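Local structure of carbohydrate oxidase (Microdochium nivale, 3RJA) at residues Pro28-Leu33 and Glu317-Lys322; Ser71-Gly76 and Asn427-Arg432; Phe388-Asp393 and Lys404-Trp409. The protein oxidises the C1 hydroxyl of mono-, oligo- and polysaccharides to the lactone, using FAD and reducing molecular oxygen to hydrogen peroxide. All blocks are in the same frame, centred on the assembly; numbering follows the deposited sequence.

Contact 1: residues Pro28-Leu33 and Glu317-Lys322; sequences PFNIRL and ENFYAK. With ABL ((2R,3R,4R,5R)-4,5-dihydroxy-2-(hydroxymethyl)-6-oxopiperidin-3-yl beta-D-glucopyranoside), chain G; SO4 (sulfate ion), chain J.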
loop_
_atom_site.group_PDB
_atom_site.type_symbol
_atom_site.label_atom_id
_atom_site.label_comp_id
_atom_site.label_asym_id
_atom_site.label_seq_id
_atom_site.Cartn_x
_atom_site.Cartn_y
_atom_site.Cartn_z
ATOM N N PRO A 28 5.710 16.293 3.044
ATOM C CA PRO A 28 5.228 15.039 2.371
ATOM C C PRO A 28 6.333 14.006 2.297
ATOM O O PRO A 28 7.523 14.392 2.278
ATOM C CB PRO A 28 4.949 15.493 0.948
ATOM C CG PRO A 28 5.956 16.691 0.723
ATOM C CD PRO A 28 6.038 17.369 2.078
ATOM N N PHE A 29 5.981 12.720 2.190
ATOM C CA PHE A 29 6.994 11.716 1.859
ATOM C C PHE A 29 7.564 11.993 0.443
ATOM O O PHE A 29 8.768 11.871 0.214
ATOM C CB PHE A 29 6.434 10.271 1.961
ATOM C CG PHE A 29 7.356 9.217 1.368
ATOM C CD1 PHE A 29 8.566 8.875 2.012
ATOM C CD2 PHE A 29 7.032 8.583 0.174
ATOM C CE1 PHE A 29 9.423 7.909 1.453
ATOM C CE2 PHE A 29 7.901 7.603 -0.413
ATOM C CZ PHE A 29 9.069 7.265 0.218
ATOM N N ASN A 30 6.673 12.308 -0.500
ATOM C CA ASN A 30 7.032 12.663 -1.874
ATOM C C ASN A 30 7.158 14.188 -1.982
ATOM O O ASN A 30 6.142 14.913 -2.132
ATOM C CB ASN A 30 5.993 12.147 -2.893
ATOM C CG ASN A 30 6.535 12.172 -4.320
ATOM O OD1 ASN A 30 7.596 12.750 -4.554
ATOM N ND2 ASN A 30 5.839 11.536 -5.261
ATOM N N ILE A 31 8.392 14.680 -1.888
ATOM C CA ILE A 31 8.624 16.132 -1.902
ATOM C C ILE A 31 8.413 16.765 -3.275
ATOM O O ILE A 31 8.414 17.990 -3.404
ATOM C CB ILE A 31 9.995 16.509 -1.349
ATOM C CG1 ILE A 31 11.116 15.889 -2.214
ATOM C CG2 ILE A 31 10.048 16.169 0.137
ATOM C CD1 ILE A 31 12.470 16.552 -2.023
ATOM N N ARG A 32 8.202 15.927 -4.292
ATOM C CA ARG A 32 7.733 16.415 -5.564
ATOM C C ARG A 32 6.368 17.061 -5.384
ATOM O O ARG A 32 5.931 17.855 -6.228
ATOM C CB ARG A 32 7.593 15.253 -6.559
ATOM C CG ARG A 32 7.334 15.696 -8.001
ATOM C CD ARG A 32 7.321 14.528 -8.974
ATOM N NE ARG A 32 6.152 13.651 -8.852
ATOM C CZ ARG A 32 4.934 13.931 -9.317
ATOM N NH1 ARG A 32 3.947 13.048 -9.183
ATOM N NH2 ARG A 32 4.688 15.093 -9.902
ATOM N N LEU A 33 5.659 16.666 -4.324
ATOM C CA LEU A 33 4.247 17.020 -4.204
ATOM C C LEU A 33 3.866 17.645 -2.842
ATOM O O LEU A 33 3.080 17.038 -2.101
ATOM C CB LEU A 33 3.372 15.788 -4.538
ATOM C CG LEU A 33 3.298 15.353 -6.012
ATOM C CD1 LEU A 33 2.502 14.047 -6.202
ATOM C CD2 LEU A 33 2.698 16.434 -6.911
ATOM N N GLU A 317 11.540 11.293 -0.276
ATOM C CA GLU A 317 12.050 10.960 -1.592
ATOM C C GLU A 317 11.366 11.849 -2.612
ATOM O O GLU A 317 10.381 12.536 -2.303
ATOM C CB GLU A 317 11.806 9.468 -1.919
ATOM C CG GLU A 317 12.447 8.514 -0.896
ATOM C CD GLU A 317 12.264 7.016 -1.232
ATOM O OE1 GLU A 317 11.890 6.645 -2.366
ATOM O OE2 GLU A 317 12.469 6.207 -0.326
ATOM N N ASN A 318 11.875 11.805 -3.838
ATOM C CA ASN A 318 11.439 12.721 -4.884
ATOM C C ASN A 318 11.182 11.923 -6.173
ATOM O O ASN A 318 12.132 11.530 -6.870
ATOM C CB ASN A 318 12.533 13.786 -5.090
ATOM C CG ASN A 318 12.190 14.781 -6.173
ATOM O OD1 ASN A 318 11.021 15.071 -6.427
ATOM N ND2 ASN A 318 13.221 15.306 -6.836
ATOM N N PHE A 319 9.915 11.669 -6.502
ATOM C CA PHE A 319 9.674 10.575 -7.434
ATOM C C PHE A 319 8.308 10.574 -8.098
ATOM O O PHE A 319 7.410 11.361 -7.751
ATOM C CB PHE A 319 9.868 9.225 -6.684
ATOM C CG PHE A 319 8.761 8.932 -5.661
ATOM C CD1 PHE A 319 8.838 9.429 -4.362
ATOM C CD2 PHE A 319 7.656 8.163 -6.017
ATOM C CE1 PHE A 319 7.819 9.156 -3.433
ATOM C CE2 PHE A 319 6.631 7.879 -5.092
ATOM C CZ PHE A 319 6.706 8.368 -3.820
ATOM N N TYR A 320 8.177 9.668 -9.063
ATOM C CA TYR A 320 6.926 9.360 -9.694
ATOM C C TYR A 320 6.798 7.838 -9.703
ATOM O O TYR A 320 7.810 7.116 -9.774
ATOM C CB TYR A 320 6.889 9.886 -11.126
ATOM C CG TYR A 320 5.568 9.618 -11.823
ATOM C CD1 TYR A 320 4.348 10.041 -11.261
ATOM C CD2 TYR A 320 5.531 8.962 -13.040
ATOM C CE1 TYR A 320 3.139 9.814 -11.898
ATOM C CE2 TYR A 320 4.333 8.729 -13.690
ATOM C CZ TYR A 320 3.139 9.150 -13.117
ATOM O OH TYR A 320 1.954 8.891 -13.777
ATOM N N ALA A 321 5.563 7.353 -9.621
ATOM C CA ALA A 321 5.313 5.918 -9.558
ATOM C C ALA A 321 3.996 5.582 -10.287
ATOM O O ALA A 321 3.093 6.438 -10.422
ATOM C CB ALA A 321 5.258 5.461 -8.088
ATOM N N LYS A 322 3.887 4.334 -10.736
ATOM C CA LYS A 322 2.706 3.849 -11.422
ATOM C C LYS A 322 2.513 2.406 -11.014
ATOM O O LYS A 322 3.422 1.803 -10.450
ATOM C CB LYS A 322 2.869 3.948 -12.944
ATOM C CG LYS A 322 2.870 5.371 -13.501
ATOM C CD LYS A 322 2.777 5.404 -15.074
ATOM C CE LYS A 322 1.327 5.339 -15.616
ATOM N NZ LYS A 322 0.672 6.697 -15.449
HETATM C C1A ABL G . 7.149 -0.232 -2.008
HETATM O O1A ABL G . 5.924 -0.492 -2.059
HETATM C C2A ABL G . 8.201 -1.359 -2.064
HETATM O O2A ABL G . 7.647 -2.496 -1.403
HETATM C C3A ABL G . 9.560 -0.968 -1.432
HETATM O O3A ABL G . 10.519 -1.973 -1.844
HETATM C C4A ABL G . 10.007 0.372 -1.985
HETATM O O1 ABL G . 11.300 0.763 -1.459
HETATM C C5A ABL G . 8.960 1.468 -1.582
HETATM N N5 ABL G . 7.573 1.051 -1.922
HETATM C C6A ABL G . 9.191 2.812 -2.319
HETATM O O6A ABL G . 8.701 3.955 -1.593
HETATM C C1 ABL G . 12.495 0.540 -2.262
HETATM C C2 ABL G . 13.612 1.534 -1.856
HETATM O O2 ABL G . 13.124 2.868 -2.043
HETATM C C3 ABL G . 14.866 1.259 -2.696
HETATM O O3 ABL G . 15.934 2.137 -2.343
HETATM C C4 ABL G . 15.261 -0.245 -2.538
HETATM O O4 ABL G . 16.428 -0.571 -3.280
HETATM C C5 ABL G . 14.094 -1.137 -2.979
HETATM O O5 ABL G . 12.941 -0.804 -2.168
HETATM C C6 ABL G . 14.430 -2.631 -2.894
HETATM O O6 ABL G . 14.885 -3.046 -1.647
HETATM S S SO4 J . 4.078 18.755 -10.541
HETATM O O1 SO4 J . 5.318 18.256 -9.944
HETATM O O2 SO4 J . 3.173 19.188 -9.463
HETATM O O3 SO4 J . 4.410 19.889 -11.421
HETATM O O4 SO4 J . 3.410 17.702 -11.316
#

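Contact 2: residues Ser71-Gly76 and Asn427-Arg432; sequences SYASFG and NYADPR. With FAD (flavin-adenine dinucleotide), chain B.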
loop_
_atom_site.group_PDB
_atom_site.type_symbol
_atom_site.label_atom_id
_atom_site.label_comp_id
_atom_site.label_asym_id
_atom_site.label_seq_id
_atom_site.Cartn_x
_atom_site.Cartn_y
_atom_site.Cartn_z
ATOM N N SER A 71 1.339 8.296 1.045
ATOM C CA SER A 71 0.689 8.512 -0.262
ATOM C C SER A 71 1.669 9.046 -1.324
ATOM O O SER A 71 2.289 10.112 -1.147
ATOM C CB SER A 71 -0.447 9.500 -0.182
ATOM O OG SER A 71 -0.971 9.703 -1.478
ATOM N N TYR A 72 1.774 8.319 -2.441
ATOM C CA TYR A 72 2.694 8.715 -3.516
ATOM C C TYR A 72 2.168 9.991 -4.150
ATOM O O TYR A 72 2.913 10.720 -4.799
ATOM C CB TYR A 72 2.809 7.613 -4.559
ATOM C CG TYR A 72 3.522 6.344 -4.108
ATOM C CD1 TYR A 72 4.156 6.251 -2.859
ATOM C CD2 TYR A 72 3.601 5.236 -4.969
ATOM C CE1 TYR A 72 4.854 5.080 -2.486
ATOM C CE2 TYR A 72 4.251 4.095 -4.616
ATOM C CZ TYR A 72 4.890 4.006 -3.375
ATOM O OH TYR A 72 5.544 2.831 -3.048
ATOM N N ALA A 73 0.871 10.258 -3.945
ATOM C CA ALA A 73 0.209 11.459 -4.465
ATOM C C ALA A 73 0.042 12.599 -3.439
ATOM O O ALA A 73 -0.541 13.657 -3.762
ATOM C CB ALA A 73 -1.180 11.084 -5.061
ATOM N N SER A 74 0.551 12.403 -2.224
ATOM C CA SER A 74 0.285 13.323 -1.103
ATOM C C SER A 74 -1.196 13.493 -0.828
ATOM O O SER A 74 -1.631 14.601 -0.465
ATOM C CB SER A 74 0.906 14.713 -1.348
ATOM O OG SER A 74 2.300 14.590 -1.471
ATOM N N PHE A 75 -1.986 12.421 -1.027
ATOM C CA PHE A 75 -3.411 12.507 -0.757
ATOM C C PHE A 75 -3.767 12.710 0.736
ATOM O O PHE A 75 -4.903 13.066 1.056
ATOM C CB PHE A 75 -4.169 11.318 -1.366
ATOM C CG PHE A 75 -4.293 11.372 -2.879
ATOM C CD1 PHE A 75 -4.216 12.583 -3.565
ATOM C CD2 PHE A 75 -4.522 10.201 -3.607
ATOM C CE1 PHE A 75 -4.368 12.625 -4.987
ATOM C CE2 PHE A 75 -4.683 10.222 -5.022
ATOM C CZ PHE A 75 -4.587 11.450 -5.707
ATOM N N GLY A 76 -2.809 12.494 1.645
ATOM C CA GLY A 76 -3.074 12.723 3.067
ATOM C C GLY A 76 -3.312 14.211 3.343
ATOM O O GLY A 76 -3.954 14.565 4.345
ATOM N N ASN A 427 -2.789 1.987 -3.486
ATOM C CA ASN A 427 -1.631 2.121 -2.536
ATOM C C ASN A 427 -0.312 2.504 -3.254
ATOM O O ASN A 427 0.654 2.943 -2.616
ATOM C CB ASN A 427 -1.438 0.902 -1.635
ATOM C CG ASN A 427 -2.218 1.016 -0.322
ATOM O OD1 ASN A 427 -2.673 2.115 0.074
ATOM N ND2 ASN A 427 -2.403 -0.118 0.347
ATOM N N TYR A 428 -0.313 2.389 -4.581
ATOM C CA TYR A 428 0.727 3.006 -5.391
ATOM C C TYR A 428 0.100 4.163 -6.172
ATOM O O TYR A 428 0.051 4.151 -7.414
ATOM C CB TYR A 428 1.367 1.980 -6.322
ATOM C CG TYR A 428 1.991 0.786 -5.643
ATOM C CD1 TYR A 428 2.516 0.898 -4.346
ATOM C CD2 TYR A 428 2.121 -0.449 -6.315
ATOM C CE1 TYR A 428 3.113 -0.169 -3.710
ATOM C CE2 TYR A 428 2.718 -1.554 -5.663
ATOM C CZ TYR A 428 3.216 -1.383 -4.354
ATOM O OH TYR A 428 3.832 -2.399 -3.661
ATOM N N ALA A 429 -0.442 5.135 -5.422
ATOM C CA ALA A 429 -1.304 6.184 -5.999
ATOM C C ALA A 429 -0.601 6.994 -7.107
ATOM O O ALA A 429 0.523 7.507 -6.930
ATOM C CB ALA A 429 -1.801 7.132 -4.911
ATOM N N ASP A 430 -1.301 7.145 -8.225
ATOM C CA ASP A 430 -0.717 7.804 -9.381
ATOM C C ASP A 430 -1.635 8.965 -9.699
ATOM O O ASP A 430 -2.713 8.763 -10.270
ATOM C CB ASP A 430 -0.613 6.790 -10.540
ATOM C CG ASP A 430 -0.265 7.432 -11.871
ATOM O OD1 ASP A 430 -0.045 8.661 -11.931
ATOM O OD2 ASP A 430 -0.184 6.669 -12.839
ATOM N N PRO A 431 -1.229 10.190 -9.313
ATOM C CA PRO A 431 -2.188 11.315 -9.405
ATOM C C PRO A 431 -2.428 11.821 -10.813
ATOM O O PRO A 431 -3.298 12.690 -11.000
ATOM C CB PRO A 431 -1.535 12.410 -8.572
ATOM C CG PRO A 431 -0.025 12.123 -8.710
ATOM C CD PRO A 431 0.069 10.601 -8.747
ATOM N N ARG A 432 -1.696 11.305 -11.802
ATOM C CA ARG A 432 -1.850 11.847 -13.178
ATOM C C ARG A 432 -2.975 11.161 -13.967
ATOM O O ARG A 432 -2.780 10.699 -15.092
ATOM C CB ARG A 432 -0.511 11.826 -13.928
ATOM C CG ARG A 432 0.448 12.886 -13.374
ATOM C CD ARG A 432 1.882 12.721 -13.917
ATOM N NE ARG A 432 2.011 13.031 -15.344
ATOM C CZ ARG A 432 2.048 12.133 -16.339
ATOM N NH1 ARG A 432 1.950 10.811 -16.117
ATOM N NH2 ARG A 432 2.198 12.563 -17.595
HETATM P PA FAD B . -1.218 8.617 4.046
HETATM O O1A FAD B . -1.188 9.192 5.437
HETATM O O2A FAD B . -0.561 9.469 2.991
HETATM O O5B FAD B . -2.744 8.357 3.625
HETATM C C5B FAD B . -3.033 7.580 2.469
HETATM C C4B FAD B . -4.535 7.704 2.157
HETATM O O4B FAD B . -5.295 7.134 3.223
HETATM C C3B FAD B . -4.998 9.154 2.023
HETATM O O3B FAD B . -6.128 9.194 1.148
HETATM C C2B FAD B . -5.476 9.451 3.440
HETATM O O2B FAD B . -6.380 10.521 3.584
HETATM C C1B FAD B . -6.110 8.116 3.804
HETATM N N9A FAD B . -6.112 7.935 5.252
HETATM C C8A FAD B . -5.056 8.111 6.142
HETATM N N7A FAD B . -5.530 7.829 7.385
HETATM C C5A FAD B . -6.819 7.464 7.292
HETATM C C6A FAD B . -7.756 7.085 8.258
HETATM N N6A FAD B . -7.415 7.013 9.564
HETATM N N1A FAD B . -9.029 6.750 7.829
HETATM C C2A FAD B . -9.375 6.835 6.485
HETATM N N3A FAD B . -8.465 7.247 5.533
HETATM C C4A FAD B . -7.201 7.542 5.949
HETATM N N1 FAD B . 2.342 -0.719 -0.220
HETATM C C2 FAD B . 2.119 -2.099 -0.154
HETATM O O2 FAD B . 1.005 -2.588 -0.374
HETATM N N3 FAD B . 3.192 -2.898 0.233
HETATM C C4 FAD B . 4.420 -2.433 0.663
HETATM O O4 FAD B . 5.291 -3.215 1.105
HETATM C C4X FAD B . 4.629 -0.958 0.523
HETATM N N5 FAD B . 5.778 -0.414 0.888
HETATM C C5X FAD B . 5.967 0.948 0.874
HETATM C C6 FAD B . 7.172 1.519 1.357
HETATM C C7 FAD B . 7.319 2.889 1.473
HETATM C C7M FAD B . 8.640 3.500 1.985
HETATM C C8 FAD B . 6.201 3.719 1.222
HETATM C C8M FAD B . 6.303 5.225 1.359
HETATM C C9 FAD B . 5.039 3.184 0.686
HETATM C C9A FAD B . 4.887 1.792 0.524
HETATM N N10 FAD B . 3.665 1.206 0.115
HETATM C C10 FAD B . 3.535 -0.171 0.019
HETATM C "C1'" FAD B . 2.522 2.095 -0.274
HETATM C "C2'" FAD B . 1.570 2.284 0.898
HETATM O "O2'" FAD B . 0.811 1.096 1.084
HETATM C "C3'" FAD B . 0.609 3.414 0.604
HETATM O "O3'" FAD B . 1.322 4.579 0.246
HETATM C "C4'" FAD B . -0.286 3.663 1.830
HETATM O "O4'" FAD B . -1.490 4.227 1.408
HETATM C "C5'" FAD B . 0.407 4.549 2.868
HETATM O "O5'" FAD B . -0.434 4.724 3.974
HETATM P P FAD B . -0.191 6.007 4.941
HETATM O O1P FAD B . -1.123 5.958 6.115
HETATM O O2P FAD B . 1.284 6.068 5.342
HETATM O O3P FAD B . -0.504 7.181 3.901
HETATM O O HOH W 1 0.482 5.623 -2.460
#

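Contact 3: residues Phe388-Asp393 and Lys404-Trp409; sequences FYDRYD and KFLDGW. With ABL ((2R,3R,4R,5R)-4,5-dihydroxy-2-(hydroxymethyl)-6-oxopiperidin-3-yl beta-D-glucopyranoside), chain G.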
loop_
_atom_site.group_PDB
_atom_site.type_symbol
_atom_site.label_atom_id
_atom_site.label_comp_id
_atom_site.label_asym_id
_atom_site.label_seq_id
_atom_site.Cartn_x
_atom_site.Cartn_y
_atom_site.Cartn_z
ATOM N N PHE A 388 6.008 0.344 -10.599
ATOM C CA PHE A 388 6.957 1.091 -11.410
ATOM C C PHE A 388 7.301 2.339 -10.610
ATOM O O PHE A 388 6.400 3.043 -10.151
ATOM C CB PHE A 388 6.294 1.568 -12.714
ATOM C CG PHE A 388 5.858 0.467 -13.648
ATOM C CD1 PHE A 388 6.765 -0.115 -14.548
ATOM C CD2 PHE A 388 4.542 0.051 -13.661
ATOM C CE1 PHE A 388 6.356 -1.118 -15.429
ATOM C CE2 PHE A 388 4.110 -0.947 -14.534
ATOM C CZ PHE A 388 5.020 -1.537 -15.427
ATOM N N TYR A 389 8.588 2.623 -10.444
ATOM C CA TYR A 389 9.060 3.695 -9.519
ATOM C C TYR A 389 10.240 4.421 -10.175
ATOM O O TYR A 389 11.151 3.767 -10.667
ATOM C CB TYR A 389 9.544 3.076 -8.224
ATOM C CG TYR A 389 9.522 3.949 -6.976
ATOM C CD1 TYR A 389 8.401 3.978 -6.149
ATOM C CD2 TYR A 389 10.646 4.693 -6.578
ATOM C CE1 TYR A 389 8.373 4.727 -4.985
ATOM C CE2 TYR A 389 10.623 5.448 -5.386
ATOM C CZ TYR A 389 9.472 5.447 -4.606
ATOM O OH TYR A 389 9.398 6.178 -3.442
ATOM N N ASP A 390 10.202 5.749 -10.156
ATOM C CA ASP A 390 11.112 6.614 -10.892
ATOM C C ASP A 390 11.595 7.735 -9.954
ATOM O O ASP A 390 10.878 8.701 -9.696
ATOM C CB ASP A 390 10.346 7.190 -12.072
ATOM C CG ASP A 390 11.221 7.956 -13.039
ATOM O OD1 ASP A 390 12.462 8.024 -12.811
ATOM O OD2 ASP A 390 10.637 8.513 -14.019
ATOM N N ARG A 391 12.806 7.591 -9.439
ATOM C CA ARG A 391 13.262 8.467 -8.364
ATOM C C ARG A 391 14.520 9.335 -8.658
ATOM O O ARG A 391 15.590 8.817 -8.937
ATOM C CB ARG A 391 13.491 7.655 -7.083
ATOM C CG ARG A 391 14.045 8.503 -5.952
ATOM C CD ARG A 391 14.101 7.779 -4.633
ATOM N NE ARG A 391 15.224 6.849 -4.487
ATOM C CZ ARG A 391 15.133 5.647 -3.876
ATOM N NH1 ARG A 391 13.950 5.164 -3.404
ATOM N NH2 ARG A 391 16.221 4.891 -3.754
ATOM N N TYR A 392 14.359 10.651 -8.526
ATOM C CA TYR A 392 15.452 11.610 -8.584
ATOM C C TYR A 392 15.960 11.949 -7.176
ATOM O O TYR A 392 15.311 11.622 -6.155
ATOM C CB TYR A 392 14.987 12.873 -9.293
ATOM C CG TYR A 392 14.877 12.730 -10.798
ATOM C CD1 TYR A 392 13.790 12.067 -11.377
ATOM C CD2 TYR A 392 15.875 13.254 -11.648
ATOM C CE1 TYR A 392 13.673 11.936 -12.751
ATOM C CE2 TYR A 392 15.784 13.126 -13.027
ATOM C CZ TYR A 392 14.691 12.466 -13.574
ATOM O OH TYR A 392 14.580 12.353 -14.926
ATOM N N ASP A 393 17.136 12.569 -7.113
ATOM C CA ASP A 393 17.693 13.000 -5.831
ATOM C C ASP A 393 16.830 14.128 -5.265
ATOM O O ASP A 393 16.154 14.843 -6.009
ATOM C CB ASP A 393 19.136 13.485 -6.007
ATOM C CG ASP A 393 20.069 12.381 -6.395
ATOM O OD1 ASP A 393 19.840 11.228 -5.966
ATOM O OD2 ASP A 393 21.036 12.676 -7.136
ATOM N N LYS A 404 6.888 10.484 -19.094
ATOM C CA LYS A 404 6.664 9.618 -20.251
ATOM C C LYS A 404 7.395 8.256 -20.126
ATOM O O LYS A 404 6.956 7.285 -20.713
ATOM C CB LYS A 404 6.960 10.346 -21.574
ATOM C CG LYS A 404 8.408 10.690 -21.822
ATOM C CD LYS A 404 8.571 11.488 -23.141
ATOM C CE LYS A 404 9.950 11.250 -23.795
ATOM N NZ LYS A 404 11.113 11.663 -22.932
ATOM N N PHE A 405 8.470 8.208 -19.334
ATOM C CA PHE A 405 9.203 6.970 -19.067
ATOM C C PHE A 405 8.275 5.904 -18.441
ATOM O O PHE A 405 8.017 4.859 -19.080
ATOM C CB PHE A 405 10.454 7.240 -18.196
ATOM C CG PHE A 405 11.117 5.984 -17.661
ATOM C CD1 PHE A 405 11.348 4.875 -18.492
ATOM C CD2 PHE A 405 11.541 5.921 -16.335
ATOM C CE1 PHE A 405 11.937 3.690 -17.967
ATOM C CE2 PHE A 405 12.139 4.778 -15.838
ATOM C CZ PHE A 405 12.335 3.654 -16.652
ATOM N N LEU A 406 7.746 6.151 -17.229
ATOM C CA LEU A 406 6.822 5.152 -16.655
ATOM C C LEU A 406 5.521 5.048 -17.461
ATOM O O LEU A 406 4.999 3.951 -17.633
ATOM C CB LEU A 406 6.557 5.370 -15.161
ATOM C CG LEU A 406 7.774 5.273 -14.209
ATOM C CD1 LEU A 406 7.321 5.174 -12.759
ATOM C CD2 LEU A 406 8.681 4.111 -14.549
ATOM N N ASP A 407 5.011 6.163 -17.980
ATOM C CA ASP A 407 3.788 6.119 -18.783
ATOM C C ASP A 407 3.940 5.143 -19.955
ATOM O O ASP A 407 3.024 4.365 -20.254
ATOM C CB ASP A 407 3.447 7.513 -19.351
ATOM C CG ASP A 407 2.845 8.460 -18.310
ATOM O OD1 ASP A 407 2.557 8.040 -17.151
ATOM O OD2 ASP A 407 2.624 9.640 -18.687
ATOM N N GLY A 408 5.098 5.196 -20.621
ATOM C CA GLY A 408 5.341 4.339 -21.778
ATOM C C GLY A 408 5.460 2.871 -21.397
ATOM O O GLY A 408 4.986 1.998 -22.116
ATOM N N TRP A 409 6.076 2.585 -20.254
ATOM C CA TRP A 409 6.205 1.192 -19.834
ATOM C C TRP A 409 4.834 0.596 -19.537
ATOM O O TRP A 409 4.554 -0.527 -19.926
ATOM C CB TRP A 409 7.120 1.057 -18.615
ATOM C CG TRP A 409 7.964 -0.199 -18.605
ATOM C CD1 TRP A 409 7.772 -1.359 -19.343
ATOM C CD2 TRP A 409 9.109 -0.429 -17.800
ATOM N NE1 TRP A 409 8.751 -2.275 -19.043
ATOM C CE2 TRP A 409 9.581 -1.729 -18.095
ATOM C CE3 TRP A 409 9.807 0.351 -16.862
ATOM C CZ2 TRP A 409 10.709 -2.256 -17.494
ATOM C CZ3 TRP A 409 10.900 -0.184 -16.248
ATOM C CH2 TRP A 409 11.350 -1.476 -16.571
HETATM C C1A ABL G . 7.149 -0.232 -2.008
HETATM O O1A ABL G . 5.924 -0.492 -2.059
HETATM C C2A ABL G . 8.201 -1.359 -2.064
HETATM O O2A ABL G . 7.647 -2.496 -1.403
HETATM C C3A ABL G . 9.560 -0.968 -1.432
HETATM O O3A ABL G . 10.519 -1.973 -1.844
HETATM C C4A ABL G . 10.007 0.372 -1.985
HETATM O O1 ABL G . 11.300 0.763 -1.459
HETATM C C5A ABL G . 8.960 1.468 -1.582
HETATM N N5 ABL G . 7.573 1.051 -1.922
HETATM C C6A ABL G . 9.191 2.812 -2.319
HETATM O O6A ABL G . 8.701 3.955 -1.593
HETATM C C1 ABL G . 12.495 0.540 -2.262
HETATM C C2 ABL G . 13.612 1.534 -1.856
HETATM O O2 ABL G . 13.124 2.868 -2.043
HETATM C C3 ABL G . 14.866 1.259 -2.696
HETATM O O3 ABL G . 15.934 2.137 -2.343
HETATM C C4 ABL G . 15.261 -0.245 -2.538
HETATM O O4 ABL G . 16.428 -0.571 -3.280
HETATM C C5 ABL G . 14.094 -1.137 -2.979
HETATM O O5 ABL G . 12.941 -0.804 -2.168
HETATM C C6 ABL G . 14.430 -2.631 -2.894
HETATM O O6 ABL G . 14.885 -3.046 -1.647
HETATM O O HOH W 2 8.402 8.200 -15.489
#

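Contact 1: residues Pro28-Leu33 and Glu317-Lys322
Phe319 O is gripped by two side chains of Pro28-Leu33. Arg32 NE donates to it at 2.8 Å and Asn30 ND2 at 2.9 Å, from opposite faces of the carbonyl plane. Asn30 is the head of an Asx turn: its OD1 takes the backbone N of Arg32 and, from the other face of the amide, Phe319 N at 3.2 Å. The amide thus both donates to Phe319 and accepts from it. These bonds fix its rotation and lay it flat on one face of the Phe319 ring, with the two planes 6° apart. Asn30 ND2 also donates to Tyr72 O. Beside the Asx turn, Asn30 and Glu317 form a single beta bridge. Its bonds are Glu317 N to Phe29 O at 2.9 Å and Ile31 N to Glu317 O at 3.0 Å. Phe29 and Glu317 point the same way into the pocket of the bound substrate analogue. Glu317 OE1 is held there by Arg391 and Tyr389. At the other end, Arg32 bends at chi3 (71°), which turns NE to the strand while NH2 makes a weak bond to a sulfate ion. Phe29 CE2 meets Phe319 CE1 obliquely at 3.4 Å.

Contact 2: residues Ser71-Gly76 and Asn427-Arg432
Asn427 O lies over one face of the Tyr72 ring and accepts from a water at 2.7 Å. The same water accepts from Tyr72 N and Ala429 N and is hydrogen-bonded to FAD O3', so one molecule ties both loops to the cofactor. Asn427 OD1 accepts from FAD O4' at 2.8 Å. Tyr428 comes next. Its ring runs alongside that of Tyr72 and points the same way, with planes 6° apart. The rings are slid so far that they barely overlap, and the touch is Tyr428 CD1 to Tyr72 CE2 at 3.6 Å. With CG anti to its carbonyl carbon (chi1 -58°), Tyr428 brings CE1 to 3.6 Å from FAD N1. Ala429 follows, its O at 3.3 Å from Tyr72 CB. Its methyl packs on Ala73 CB and Phe75 CE2. Asp430 turns from the loop 71-76 toward Lys322 and Tyr320. Pro431 closes the row, CB to Ala73 CB at 3.8 Å. Facing these residues, Ser71 OG accepts from Ala73 N in an ST turn and from Phe75 N, while Ser71 N donates to FAD O2A at 3.0 Å. This is the flavin site of a berberine bridge enzyme-like oxidase, walled by the FAD-binding and berberine-like regions.

Contact 3: residues Phe388-Asp393 and Lys404-Trp409
Leu406 CD1 packs against the backbone of strand 388-392, 3.5 Å from Phe388 O, and also touches Phe388 CB and Asp390 CB. Leu406 sits between these two side chains, which leave the strand on the same side. The aromatic pair is Phe388 and Trp409. Phe388 CE1 lies over one face of the indole, offset toward its rim, at 3.7 Å from Trp409 CG. The ring planes are inclined at 51°, so the pair is oblique. Trp409 NE1 is held by Phe337 O of helix 332-345. Strand segment 388-392 and helix segment 404-409 run nearly antiparallel (168°), their axes 9.0 Å apart. Helix 403-414 packs on one side of the large antiparallel sheet. Polar contact between helix and strand goes through a water. Leu406 N donates to it at 2.8 Å, and it lies 2.7 Å from Asp390 OD2. Asp390 OD2 also meets the edge of the Phe405 ring, at CD2, with carboxylate and ring planes 88° apart. The carboxylate is gripped further by Arg351 and Tyr398, which probably favours its charged form. Residues alternating with these face the substrate analogue on the other side of the sheet. Tyr389 OH accepts from O6A of the analogue and is hydrogen-bonded to Glu317. Arg391 uses both ends of its guanidinium on the glucopyranosyl ring of the analogue, NH1 to O2 at 2.8 Å and NH2 to O3 at 3.1 Å in an almost straight bond.

In the fold
Contacts 1 and 2 have centres about 9 Å apart, contacts 1 and 3 about 11 Å, and contacts 2 and 3 about 14 Å. Strands 318-326 and 384-392 are neighbours in the eight-stranded antiparallel sheet, so contacts 1 and 3 share it. Along the chain, contacts 1 and 2 interleave. Contact 3 follows contact 1 and falls between the two segments of contact 2. Polar links join all three: Glu317 to Arg391, Tyr320 to Asp430, and Asp407 to Arg432. Parts distant in sequence thus meet around one active site. Contact 2 and Phe29 of contact 1 border the flavin; Phe29, Glu317, Tyr72, Tyr428, Tyr389 and Arg391 line the pocket of the substrate analogue.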